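Local coordinates for protein oxidoreductase, 2OG-Fe(II) oxygenase family (Burkholderia pseudomallei, PDB 6N1F) that probably acts as an iron-dependent oxidoreductase of the 2OG-Fe(II) oxygenase family, and binds an iron ion through two histidines and an aspartate, at residues R44-V49 against P189-A194; V55-H60 against G198-T203; D66-R71 against S110-N115; I138-I143 against P162-S167; N144-L147 against F151-M154. All coordinates share one frame; numbering follows the deposited sequence.

Contact 1 of 5, residues R44-V49 against P189-A194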
# COMPACT_ATOMS: atom_id res chain seq x y z
N ARG A 44 4.18 2.02 -15.22
CA ARG A 44 5.44 2.02 -15.96
C ARG A 44 5.98 3.44 -16.16
O ARG A 44 7.14 3.72 -15.83
CB ARG A 44 5.23 1.33 -17.31
CG ARG A 44 6.36 0.39 -17.72
CD ARG A 44 6.10 -0.27 -19.08
NE ARG A 44 4.83 -1.01 -19.10
CZ ARG A 44 3.81 -0.74 -19.91
NH1 ARG A 44 3.88 0.25 -20.79
NH2 ARG A 44 2.71 -1.48 -19.84
N GLU A 45 5.16 4.35 -16.70
CA GLU A 45 5.69 5.65 -17.10
C GLU A 45 5.78 6.61 -15.92
O GLU A 45 6.80 7.28 -15.73
CB GLU A 45 4.82 6.26 -18.20
CG GLU A 45 4.89 5.49 -19.52
CD GLU A 45 3.88 5.96 -20.54
OE1 GLU A 45 2.79 6.45 -20.13
OE2 GLU A 45 4.17 5.84 -21.76
N VAL A 46 4.71 6.68 -15.12
CA VAL A 46 4.63 7.59 -13.99
C VAL A 46 5.32 6.99 -12.76
O VAL A 46 6.00 7.70 -12.01
CB VAL A 46 3.16 7.94 -13.70
CG1 VAL A 46 3.03 8.70 -12.41
CG2 VAL A 46 2.56 8.72 -14.84
N GLY A 47 5.14 5.69 -12.52
CA GLY A 47 5.67 5.07 -11.33
C GLY A 47 4.65 4.84 -10.25
O GLY A 47 4.96 4.18 -9.25
N THR A 48 3.43 5.35 -10.43
CA THR A 48 2.35 5.27 -9.46
C THR A 48 1.03 5.33 -10.21
O THR A 48 0.91 6.04 -11.20
CB THR A 48 2.43 6.44 -8.45
OG1 THR A 48 3.73 6.47 -7.88
CG2 THR A 48 1.41 6.25 -7.34
N VAL A 49 0.05 4.56 -9.75
CA VAL A 49 -1.28 4.60 -10.33
C VAL A 49 -2.29 4.38 -9.20
O VAL A 49 -2.04 3.62 -8.27
CB VAL A 49 -1.42 3.55 -11.45
CG1 VAL A 49 -1.28 2.13 -10.89
CG2 VAL A 49 -2.73 3.73 -12.17
N PRO A 189 8.17 16.96 -11.18
CA PRO A 189 7.25 17.47 -10.17
C PRO A 189 6.78 16.35 -9.28
O PRO A 189 6.72 15.18 -9.70
CB PRO A 189 6.09 18.04 -11.01
CG PRO A 189 6.69 18.30 -12.35
CD PRO A 189 7.69 17.23 -12.55
N PRO A 190 6.45 16.65 -8.02
CA PRO A 190 5.78 15.66 -7.18
C PRO A 190 4.46 15.21 -7.80
O PRO A 190 3.75 16.00 -8.44
CB PRO A 190 5.55 16.40 -5.86
CG PRO A 190 6.47 17.57 -5.89
CD PRO A 190 6.68 17.92 -7.33
N ASN A 191 4.13 13.93 -7.62
CA ASN A 191 2.86 13.34 -8.04
C ASN A 191 1.95 13.17 -6.83
O ASN A 191 2.26 12.39 -5.92
CB ASN A 191 3.09 11.99 -8.73
CG ASN A 191 4.06 12.10 -9.89
OD1 ASN A 191 4.11 13.12 -10.56
ND2 ASN A 191 4.84 11.06 -10.12
N VAL A 192 0.82 13.87 -6.83
CA VAL A 192 -0.07 13.96 -5.67
C VAL A 192 -1.30 13.10 -5.91
O VAL A 192 -1.98 13.26 -6.93
CB VAL A 192 -0.48 15.42 -5.40
CG1 VAL A 192 -1.43 15.49 -4.20
CG2 VAL A 192 0.74 16.27 -5.17
N PHE A 193 -1.62 12.23 -4.95
CA PHE A 193 -2.77 11.34 -5.04
C PHE A 193 -3.61 11.53 -3.79
O PHE A 193 -3.13 11.29 -2.68
CB PHE A 193 -2.35 9.87 -5.16
CG PHE A 193 -1.58 9.57 -6.40
CD1 PHE A 193 -2.20 9.00 -7.50
CD2 PHE A 193 -0.23 9.86 -6.48
CE1 PHE A 193 -1.47 8.73 -8.64
CE2 PHE A 193 0.50 9.61 -7.60
CZ PHE A 193 -0.13 9.04 -8.70
N ALA A 194 -4.86 11.95 -3.98
CA ALA A 194 -5.85 12.06 -2.92
C ALA A 194 -6.74 10.82 -2.96
O ALA A 194 -7.50 10.65 -3.92
CB ALA A 194 -6.70 13.31 -3.10
O HOH W 1 5.11 8.47 -9.29
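Thr48 lays its methyl group over one face of the Phe193 ring, a CH-pi contact in which CG2 stands 3.8 Å from the ring centroid and 28° off the ring normal. The methyl sits above the far end of the ring rather than its root, since CZ and CE2 of Phe193 are both 3.5 Å from Thr48 CG2. The two side chains approach at a slant. With CG2 of Thr48 trans to its own backbone N (OG1 at chi1 -53°), the methyl is given to the ring and the hydroxyl turns to a polar neighbourhood beside it. There a water gathers three groups: it donates to Val46 O at 3.0 Å, takes the amide hydrogen of Asn191 ND2 at 2.7 Å, and lies 2.8 Å from Thr48 OG1. The same hydroxyl is hydrogen-bonded to Thr203 OG1. Next to the water, Val46 CG1 leans on Asn191 ND2 at 3.8 Å, so the amide has a methyl and a water together. Phe193 also stacks on Phe29, and Ile201 touches it. Gly47, with positive phi, turns the chain out of helix 36-45 into strand 48-51. That edge strand of the seven-stranded sheet thus faces strand 191-193 of the four-stranded sheet, the two-sheet packing of the double-stranded beta-helix fold of 2OG-Fe(II) oxygenases.

Contact 2 of 5, residues V55-H60 against G198-T203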
# COMPACT_ATOMS: atom_id res chain seq x y z
N VAL A 55 -12.44 -1.66 -8.43
CA VAL A 55 -11.84 -2.51 -9.46
C VAL A 55 -11.06 -3.66 -8.83
O VAL A 55 -11.32 -4.83 -9.11
CB VAL A 55 -10.96 -1.66 -10.39
CG1 VAL A 55 -10.06 -2.54 -11.24
CG2 VAL A 55 -11.83 -0.73 -11.25
N ALA A 56 -10.08 -3.35 -7.97
CA ALA A 56 -9.19 -4.41 -7.50
C ALA A 56 -9.83 -5.27 -6.41
O ALA A 56 -9.62 -6.49 -6.37
CB ALA A 56 -7.88 -3.81 -6.97
N PHE A 57 -10.58 -4.65 -5.50
CA PHE A 57 -11.26 -5.34 -4.41
C PHE A 57 -12.70 -4.89 -4.38
O PHE A 57 -12.97 -3.68 -4.37
CB PHE A 57 -10.59 -5.05 -3.09
CG PHE A 57 -9.19 -5.53 -3.01
CD1 PHE A 57 -8.91 -6.79 -2.52
CD2 PHE A 57 -8.14 -4.73 -3.44
CE1 PHE A 57 -7.60 -7.25 -2.45
CE2 PHE A 57 -6.84 -5.19 -3.38
CZ PHE A 57 -6.57 -6.45 -2.89
N ASP A 58 -13.63 -5.85 -4.40
CA ASP A 58 -15.04 -5.51 -4.43
C ASP A 58 -15.42 -4.85 -3.11
O ASP A 58 -14.69 -4.91 -2.12
CB ASP A 58 -15.87 -6.77 -4.71
CG ASP A 58 -15.62 -7.34 -6.11
OD1 ASP A 58 -15.13 -6.59 -6.99
OD2 ASP A 58 -15.91 -8.54 -6.35
N ALA A 59 -16.57 -4.16 -3.10
CA ALA A 59 -16.95 -3.43 -1.90
C ALA A 59 -17.23 -4.39 -0.75
O ALA A 59 -16.82 -4.14 0.39
CB ALA A 59 -18.16 -2.53 -2.17
N HIS A 60 -17.93 -5.49 -1.02
CA HIS A 60 -18.21 -6.41 0.08
C HIS A 60 -16.93 -7.05 0.61
O HIS A 60 -16.87 -7.40 1.78
CB HIS A 60 -19.23 -7.48 -0.34
CG HIS A 60 -18.69 -8.49 -1.29
ND1 HIS A 60 -18.75 -8.34 -2.66
CD2 HIS A 60 -18.09 -9.69 -1.07
CE1 HIS A 60 -18.21 -9.40 -3.24
NE2 HIS A 60 -17.80 -10.23 -2.30
N GLY A 198 -11.99 2.77 -0.74
CA GLY A 198 -12.06 1.79 -1.79
C GLY A 198 -11.06 1.96 -2.91
O GLY A 198 -10.91 1.04 -3.72
N THR A 199 -10.38 3.11 -3.01
CA THR A 199 -9.32 3.21 -4.00
C THR A 199 -8.09 2.45 -3.53
O THR A 199 -7.90 2.15 -2.35
CB THR A 199 -8.93 4.67 -4.28
OG1 THR A 199 -8.32 5.25 -3.12
CG2 THR A 199 -10.13 5.51 -4.72
N VAL A 200 -7.23 2.15 -4.50
CA VAL A 200 -6.03 1.35 -4.31
C VAL A 200 -4.90 2.03 -5.07
O VAL A 200 -5.03 2.31 -6.27
CB VAL A 200 -6.22 -0.09 -4.81
CG1 VAL A 200 -4.94 -0.88 -4.70
CG2 VAL A 200 -7.36 -0.78 -4.05
N ILE A 201 -3.80 2.31 -4.38
CA ILE A 201 -2.63 2.91 -5.00
C ILE A 201 -1.59 1.81 -5.17
O ILE A 201 -1.40 0.98 -4.27
CB ILE A 201 -2.09 4.10 -4.15
CG1 ILE A 201 -3.14 5.22 -4.12
CG2 ILE A 201 -0.74 4.65 -4.70
CD1 ILE A 201 -2.88 6.38 -3.11
N VAL A 202 -0.99 1.74 -6.35
CA VAL A 202 0.12 0.84 -6.63
C VAL A 202 1.29 1.71 -7.01
O VAL A 202 1.15 2.62 -7.83
CB VAL A 202 -0.21 -0.16 -7.76
CG1 VAL A 202 0.95 -1.13 -7.94
CG2 VAL A 202 -1.50 -0.92 -7.45
N THR A 203 2.43 1.50 -6.37
CA THR A 203 3.55 2.38 -6.64
C THR A 203 4.85 1.60 -6.60
O THR A 203 4.97 0.60 -5.88
CB THR A 203 3.56 3.59 -5.66
OG1 THR A 203 4.69 4.42 -5.95
CG2 THR A 203 3.63 3.14 -4.22
O HOH W 2 -11.25 -1.66 -4.62
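Ala56 and Phe57 pack on Val200 where the helical layer meets the seven-stranded sheet of the double-stranded beta-helix, the fold of this oxygenase family. They belong to the connection that leaves edge strand 48-51 and leads into helix 59-70, while Val200 opens the neighbouring strand 200-204. One methyl of Val200 carries both contacts. Its CG2 lies 4.2 Å from Ala56 CB and 4.1 Å from Phe57 CD2, reaching the ring at its edge, close to the ring plane, instead of over a face. The Phe57 side chain lies crosswise to that of Val200. A chi1 of 176° in Val200 sends CG1 to the far side from the backbone N, and the second methyl, beside that nitrogen, is the one offered to the connection. All three residues are buried, and the packing is light, built on two apolar approaches. Helix 120-130 completes the surroundings: Phe125 touches Ala56, and Arg122 touches the side chain of Phe57 and donates from NH1 to Ala56 O. On the sheet side, Phe57 meets Ile170 and Val200 meets Val168. The two backbones are joined indirectly, by a water that donates one hydrogen to Phe57 O at 2.7 Å and the other to Gly198 O at 2.9 Å.

Contact 3 of 5, residues D66-R71 against S110-N115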
# COMPACT_ATOMS: atom_id res chain seq x y z
N ASP A 66 -12.37 -4.82 6.54
CA ASP A 66 -12.55 -3.83 7.60
C ASP A 66 -13.02 -4.48 8.90
O ASP A 66 -12.51 -4.15 9.98
CB ASP A 66 -13.55 -2.76 7.15
CG ASP A 66 -13.09 -1.38 7.51
OD1 ASP A 66 -12.10 -1.26 8.27
OD2 ASP A 66 -13.70 -0.40 7.03
N ALA A 67 -14.00 -5.39 8.83
CA ALA A 67 -14.44 -6.09 10.03
C ALA A 67 -13.32 -6.92 10.63
O ALA A 67 -13.18 -7.00 11.85
CB ALA A 67 -15.65 -6.97 9.72
N LEU A 68 -12.51 -7.54 9.78
CA LEU A 68 -11.46 -8.42 10.28
C LEU A 68 -10.32 -7.64 10.93
O LEU A 68 -9.83 -8.02 11.99
CB LEU A 68 -10.93 -9.30 9.15
CG LEU A 68 -11.83 -10.43 8.66
CD1 LEU A 68 -11.26 -11.03 7.38
CD2 LEU A 68 -11.94 -11.49 9.73
N GLN A 69 -9.88 -6.54 10.30
CA GLN A 69 -8.73 -5.83 10.86
C GLN A 69 -9.06 -5.21 12.22
O GLN A 69 -8.19 -5.11 13.09
CB GLN A 69 -8.23 -4.77 9.86
CG GLN A 69 -9.26 -3.75 9.43
CD GLN A 69 -9.32 -2.57 10.37
OE1 GLN A 69 -8.33 -2.25 11.03
NE2 GLN A 69 -10.49 -1.94 10.47
N ALA A 70 -10.33 -4.83 12.43
CA ALA A 70 -10.74 -4.31 13.73
C ALA A 70 -10.38 -5.27 14.86
O ALA A 70 -9.99 -4.84 15.95
CB ALA A 70 -12.25 -4.03 13.71
N ARG A 71 -10.50 -6.58 14.62
CA ARG A 71 -10.21 -7.60 15.63
C ARG A 71 -8.74 -7.70 15.98
O ARG A 71 -8.40 -8.38 16.96
CB ARG A 71 -10.70 -8.97 15.15
CG ARG A 71 -12.19 -9.06 14.83
CD ARG A 71 -12.65 -10.51 14.80
NE ARG A 71 -14.10 -10.66 14.66
CZ ARG A 71 -14.98 -10.56 15.66
NH1 ARG A 71 -14.57 -10.31 16.90
NH2 ARG A 71 -16.27 -10.71 15.41
N SER A 110 -5.34 -12.40 10.70
CA SER A 110 -4.35 -11.93 9.74
C SER A 110 -4.33 -12.79 8.48
O SER A 110 -4.30 -12.28 7.36
CB SER A 110 -2.96 -11.92 10.39
OG SER A 110 -2.51 -13.25 10.65
N GLU A 111 -4.35 -14.12 8.66
CA GLU A 111 -4.26 -15.03 7.52
C GLU A 111 -5.48 -14.93 6.63
O GLU A 111 -5.39 -15.05 5.40
CB GLU A 111 -4.08 -16.47 8.01
N THR A 112 -6.65 -14.72 7.23
CA THR A 112 -7.86 -14.56 6.44
C THR A 112 -7.75 -13.34 5.54
O THR A 112 -8.09 -13.41 4.35
CB THR A 112 -9.07 -14.44 7.37
OG1 THR A 112 -9.00 -15.48 8.35
CG2 THR A 112 -10.37 -14.56 6.58
N ILE A 113 -7.27 -12.22 6.08
CA ILE A 113 -7.07 -11.03 5.26
C ILE A 113 -6.07 -11.32 4.15
O ILE A 113 -6.32 -11.06 2.97
CB ILE A 113 -6.59 -9.85 6.13
CG1 ILE A 113 -7.63 -9.52 7.20
CG2 ILE A 113 -6.25 -8.65 5.26
CD1 ILE A 113 -7.26 -8.32 8.04
N LEU A 114 -4.92 -11.88 4.54
CA LEU A 114 -3.87 -12.22 3.59
C LEU A 114 -4.37 -13.16 2.50
O LEU A 114 -3.94 -13.05 1.35
CB LEU A 114 -2.71 -12.84 4.35
CG LEU A 114 -1.34 -12.88 3.69
CD1 LEU A 114 -1.11 -11.65 2.87
CD2 LEU A 114 -0.29 -12.99 4.77
N ASN A 115 -5.28 -14.09 2.84
CA ASN A 115 -5.82 -15.03 1.86
C ASN A 115 -6.50 -14.29 0.72
O ASN A 115 -6.38 -14.68 -0.45
CB ASN A 115 -6.82 -16.00 2.50
CG ASN A 115 -6.15 -17.14 3.28
OD1 ASN A 115 -5.01 -17.51 3.02
ND2 ASN A 115 -6.89 -17.70 4.23
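Leu68 reaches from helix 59-70 to helix 109-117 and meets Ile113 and Thr112 along its length. Its CB is already in contact, 3.8 Å from Ile113 CG1 and 4.0 Å from Ile113 CD1. From there CG turns back beside the backbone N (chi1 -73°), and the branch CD1 continues outward along the other helix. This tip rests on the methyl of Thr112, with Leu68 CD1 to Thr112 CG2 at 3.7 Å, and it also brushes Ile113 CG1 at 3.9 Å. Leucine and isoleucine thus run alongside each other with opposite headings, Ile113 CG1 lying beside both Leu68 CB and Leu68 CD1, whereas the threonine is met crosswise. The end of Ile113 goes on to the next residue, where its CD1 lies 3.9 Å from Gln69 N. The axes of the two short helical segments approach to 9.6 Å and run nearly antiparallel, at 152°. Gln69 adds its CB to the contact and then bends away: NE2 makes weak hydrogen bonds back to the O and OD1 of Asp66 in its own helix, and OE1 takes a hydrogen bond from Arg91 NH1 in strand 88-92. Ile113 is further covered by Ile93, and Leu68 touches His109. Between the side chains, aliphatic carbon meets aliphatic carbon, far from the iron; the cohesion therefore comes from close fit and the shielding of Ile113, while the Gln69 amide is engaged away from the interface, by Asp66 and Arg91.

Contact 4 of 5, residues I138-I143 against P162-S167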
# COMPACT_ATOMS: atom_id res chain seq x y z
N ILE A 138 3.98 -11.50 -1.07
CA ILE A 138 3.64 -10.43 -0.14
C ILE A 138 4.53 -10.60 1.09
O ILE A 138 4.38 -11.55 1.85
CB ILE A 138 2.15 -10.46 0.24
CG1 ILE A 138 1.27 -10.21 -0.99
CG2 ILE A 138 1.84 -9.43 1.32
CD1 ILE A 138 -0.23 -10.43 -0.74
N ARG A 139 5.48 -9.67 1.28
CA ARG A 139 6.45 -9.80 2.36
C ARG A 139 6.05 -9.06 3.63
O ARG A 139 6.51 -9.43 4.71
CB ARG A 139 7.82 -9.28 1.91
CG ARG A 139 8.60 -10.23 1.01
CD ARG A 139 10.03 -9.73 0.82
NE ARG A 139 10.84 -9.87 2.02
CZ ARG A 139 11.65 -10.90 2.25
NH1 ARG A 139 11.73 -11.89 1.38
NH2 ARG A 139 12.37 -10.95 3.37
N ARG A 140 5.25 -8.01 3.52
CA ARG A 140 4.92 -7.19 4.67
C ARG A 140 3.52 -6.64 4.43
O ARG A 140 3.15 -6.38 3.29
CB ARG A 140 5.94 -6.05 4.86
CG ARG A 140 5.55 -5.02 5.90
CD ARG A 140 6.69 -4.08 6.21
NE ARG A 140 6.28 -3.04 7.16
CZ ARG A 140 7.12 -2.30 7.87
NH1 ARG A 140 8.43 -2.48 7.75
NH2 ARG A 140 6.65 -1.38 8.70
N CYS A 141 2.76 -6.49 5.51
CA CYS A 141 1.36 -6.10 5.40
C CYS A 141 0.87 -5.59 6.74
O CYS A 141 1.06 -6.26 7.76
CB CYS A 141 0.51 -7.28 4.92
SG CYS A 141 -1.25 -6.92 4.79
N GLN A 142 0.25 -4.41 6.75
CA GLN A 142 -0.24 -3.83 8.00
C GLN A 142 -1.31 -2.78 7.70
O GLN A 142 -1.42 -2.27 6.59
CB GLN A 142 0.91 -3.20 8.80
CG GLN A 142 1.49 -1.94 8.14
CD GLN A 142 2.80 -1.52 8.73
OE1 GLN A 142 3.75 -2.30 8.78
NE2 GLN A 142 2.88 -0.26 9.17
N ILE A 143 -2.12 -2.50 8.72
CA ILE A 143 -3.12 -1.44 8.68
C ILE A 143 -2.55 -0.24 9.43
O ILE A 143 -2.16 -0.37 10.60
CB ILE A 143 -4.45 -1.88 9.32
CG1 ILE A 143 -4.93 -3.23 8.77
CG2 ILE A 143 -5.51 -0.85 9.08
CD1 ILE A 143 -5.59 -3.11 7.45
N PRO A 162 15.69 -3.91 0.63
CA PRO A 162 16.08 -3.50 -0.73
C PRO A 162 15.42 -4.31 -1.83
O PRO A 162 15.59 -3.95 -3.00
CB PRO A 162 17.60 -3.73 -0.73
CG PRO A 162 17.80 -4.83 0.25
CD PRO A 162 16.81 -4.55 1.35
N ASP A 163 14.69 -5.37 -1.51
CA ASP A 163 14.06 -6.21 -2.52
C ASP A 163 12.58 -5.90 -2.71
O ASP A 163 11.93 -6.56 -3.53
CB ASP A 163 14.24 -7.69 -2.15
CG ASP A 163 15.70 -8.10 -2.09
OD1 ASP A 163 16.44 -7.83 -3.05
OD2 ASP A 163 16.11 -8.68 -1.06
N TYR A 164 12.02 -4.93 -2.00
CA TYR A 164 10.65 -4.52 -2.27
C TYR A 164 10.58 -3.85 -3.63
O TYR A 164 11.29 -2.87 -3.88
CB TYR A 164 10.15 -3.56 -1.20
CG TYR A 164 9.89 -4.14 0.16
CD1 TYR A 164 9.81 -5.50 0.36
CD2 TYR A 164 9.70 -3.30 1.25
CE1 TYR A 164 9.56 -6.02 1.62
CE2 TYR A 164 9.44 -3.80 2.49
CZ TYR A 164 9.38 -5.15 2.68
OH TYR A 164 9.12 -5.62 3.95
N GLU A 165 9.73 -4.37 -4.52
CA GLU A 165 9.56 -3.77 -5.84
C GLU A 165 8.32 -2.90 -5.96
O GLU A 165 8.33 -1.90 -6.67
CB GLU A 165 9.48 -4.85 -6.91
CG GLU A 165 10.78 -5.40 -7.37
CD GLU A 165 10.56 -6.35 -8.52
OE1 GLU A 165 11.03 -7.50 -8.43
OE2 GLU A 165 9.89 -5.95 -9.49
N PHE A 166 7.24 -3.29 -5.32
CA PHE A 166 6.00 -2.55 -5.43
C PHE A 166 5.35 -2.51 -4.07
O PHE A 166 5.56 -3.38 -3.23
CB PHE A 166 5.03 -3.16 -6.45
CG PHE A 166 5.54 -3.16 -7.85
CD1 PHE A 166 5.52 -2.00 -8.62
CD2 PHE A 166 6.05 -4.33 -8.41
CE1 PHE A 166 6.00 -2.01 -9.92
CE2 PHE A 166 6.53 -4.34 -9.70
CZ PHE A 166 6.51 -3.18 -10.46
N SER A 167 4.55 -1.48 -3.89
CA SER A 167 3.75 -1.27 -2.71
C SER A 167 2.30 -1.15 -3.16
O SER A 167 2.03 -0.59 -4.22
CB SER A 167 4.22 -0.01 -1.97
OG SER A 167 3.35 0.30 -0.91
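Tyr164 fits its ring against Arg139 and Arg140 inside the double-stranded beta-helix, at a place where strand 218-227 runs between the strands 137-147 and 166-171 that carry these segments. The ring presents its CE1 corner to the first arginine: Tyr164 CE1 is 3.7 Å from Arg139 CB and 3.8 Å from Arg139 CD, the latter lying at the ring edge in its plane. The guanidinium of Arg139 is turned 51° against the ring. The phenol oxygen passes on to the second arginine, where Tyr164 OH lies 3.3 Å from Arg140 CB and 3.7 Å from Arg140 CD. This side chain crosses the tyrosine nearly at a right angle and runs extended from CG to NE, so that its aliphatic part passes the hydroxyl and its charged end lies beyond. One shell out, Asp96 OD2 receives both the hydrogen bond of Tyr164 OH and the salt bridge of Arg139 NE, which ties Tyr164 and Arg139 to a common carboxylate. Arg139 NH1 is further held by the carbonyl oxygens of Gly231 and His229. The tyrosine side chain is about 5 Å from that of Asp157, an iron ligand, and about 8 Å from the metal. Directly after it in the chain, Glu165 and Phe166 form a classic beta bulge opposite Tyr226. Arg140 ends in a side-on grip on a single atom of its own strand: NE at 3.1 Å and NH2 at 3.0 Å both donate to Gln142 OE1, reaching it from the same face of the amide.

Contact 5 of 5, residues N144-L147 against F151-M154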
# COMPACT_ATOMS: atom_id res chain seq x y z
N ASN A 144 -2.49 0.92 8.76
CA ASN A 144 -2.03 2.16 9.37
C ASN A 144 -3.23 3.05 9.63
O ASN A 144 -3.94 3.42 8.70
CB ASN A 144 -1.05 2.90 8.47
CG ASN A 144 0.27 2.21 8.38
OD1 ASN A 144 0.62 1.39 9.23
ND2 ASN A 144 1.03 2.54 7.34
N ARG A 145 -3.44 3.41 10.89
CA ARG A 145 -4.54 4.28 11.28
C ARG A 145 -3.95 5.64 11.69
O ARG A 145 -3.36 5.77 12.77
CB ARG A 145 -5.35 3.64 12.40
CG ARG A 145 -6.50 4.49 12.89
CD ARG A 145 -7.35 3.69 13.86
NE ARG A 145 -8.06 4.56 14.78
CZ ARG A 145 -7.65 4.83 16.01
NH1 ARG A 145 -6.51 4.31 16.47
NH2 ARG A 145 -8.36 5.64 16.78
N MSE A 146 -4.13 6.63 10.83
CA MSE A 146 -3.47 7.91 11.00
C MSE A 146 -4.46 8.94 11.50
O MSE A 146 -5.50 9.18 10.87
CB MSE A 146 -2.84 8.39 9.67
CG MSE A 146 -1.79 7.43 9.09
SE MSE A 146 -1.09 8.14 7.41
CE MSE A 146 -0.26 9.79 8.04
N LEU A 147 -4.14 9.54 12.65
CA LEU A 147 -5.03 10.48 13.29
C LEU A 147 -4.75 11.90 12.79
O LEU A 147 -3.77 12.15 12.08
CB LEU A 147 -4.87 10.39 14.80
CG LEU A 147 -5.01 8.98 15.35
CD1 LEU A 147 -4.79 8.99 16.85
CD2 LEU A 147 -6.36 8.41 15.01
N PHE A 151 1.42 12.52 9.92
CA PHE A 151 1.96 12.50 8.57
C PHE A 151 3.02 11.41 8.50
O PHE A 151 3.46 10.88 9.52
CB PHE A 151 2.55 13.86 8.18
CG PHE A 151 3.66 14.32 9.08
CD1 PHE A 151 4.97 13.93 8.85
CD2 PHE A 151 3.40 15.17 10.14
CE1 PHE A 151 6.00 14.36 9.68
CE2 PHE A 151 4.42 15.60 10.98
CZ PHE A 151 5.72 15.19 10.74
N ILE A 152 3.42 11.09 7.27
CA ILE A 152 4.57 10.22 7.03
C ILE A 152 5.58 11.04 6.26
O ILE A 152 5.39 11.31 5.07
CB ILE A 152 4.21 8.96 6.25
CG1 ILE A 152 3.08 8.20 6.93
CG2 ILE A 152 5.44 8.08 6.13
CD1 ILE A 152 3.47 7.68 8.26
N GLY A 153 6.67 11.42 6.92
CA GLY A 153 7.71 12.18 6.26
C GLY A 153 8.37 11.39 5.15
O GLY A 153 8.22 10.17 5.01
N MSE A 154 9.12 12.12 4.33
CA MSE A 154 9.83 11.57 3.18
C MSE A 154 10.67 10.32 3.49
O MSE A 154 11.41 10.31 4.47
CB MSE A 154 10.74 12.65 2.59
CG MSE A 154 11.21 12.33 1.21
SE MSE A 154 9.79 12.69 -0.04
CE MSE A 154 10.20 14.58 -0.33
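Selenomethionine Met146 reaches across to the backbone of Phe151 and the side chain of Ile152, and carries the contact almost alone. The packing on main-chain atoms is the nearer: Met146 CE lies 3.5 Å from Phe151 CA and 3.7 Å from Phe151 C. The phenylalanine ring has no share in this, because its CB points away from strand 137-147. The apolar side-chain contact lies alongside, with Met146 CE 3.9 Å and Met146 SE 4.2 Å from Ile152 CG1, one side chain set across the other. A bend at the last torsion (chi3 63°) turns the methyl off the line of the chain, and so lets both the selenium and the methyl face Ile152. Polar interactions tie each segment to other parts of the fold. Met146 pairs through its backbone with Arg219 in strand 218-227, and Ile152 with Val211 in strand 208-211, while Ser150 OG bonds to Leu147 O within the short connection. Val211 also touches the side chains of both Met146 and Ile152. Just beyond, Gly153 O is hydrogen-bonded to His155 ND1; His155, Asp157 and His209 bind the iron, and such a bond would help fix the rotation of the imidazole. The side chain of Ile152 is about 3 Å from that of His155 and about 6 Å from the metal. A thioether-type side chain, with selenium here in place of sulfur, thus packs on backbone and on isoleucine, a contact made by shape and without charge, next to an iron centre whose first histidine follows directly in the chain.

Contacts 1, 2, 4 and 5 all reach the seven-stranded sheet; contact 1 also reaches the four-stranded sheet, and contact 3 joins helices 59-70 and 109-117. Contacts 1 and 2 alternate along the chain, their centres about 17 Å apart, and meet through adjacent strands 48-51 and 200-204. Strand 200-204 also neighbours 166-171, linking contact 2 to contact 4. Contact 5 is nested inside contact 4 on the shared strand 137-147, and both lie near the iron, whereas contacts 2 and 3 lie away from it. Contact 3 closes before these two open, yet touches contact 4; it lies about 29 Å, centre to centre, from contact 1. Contacts near the iron and contacts with the outer helices thus share one beta core.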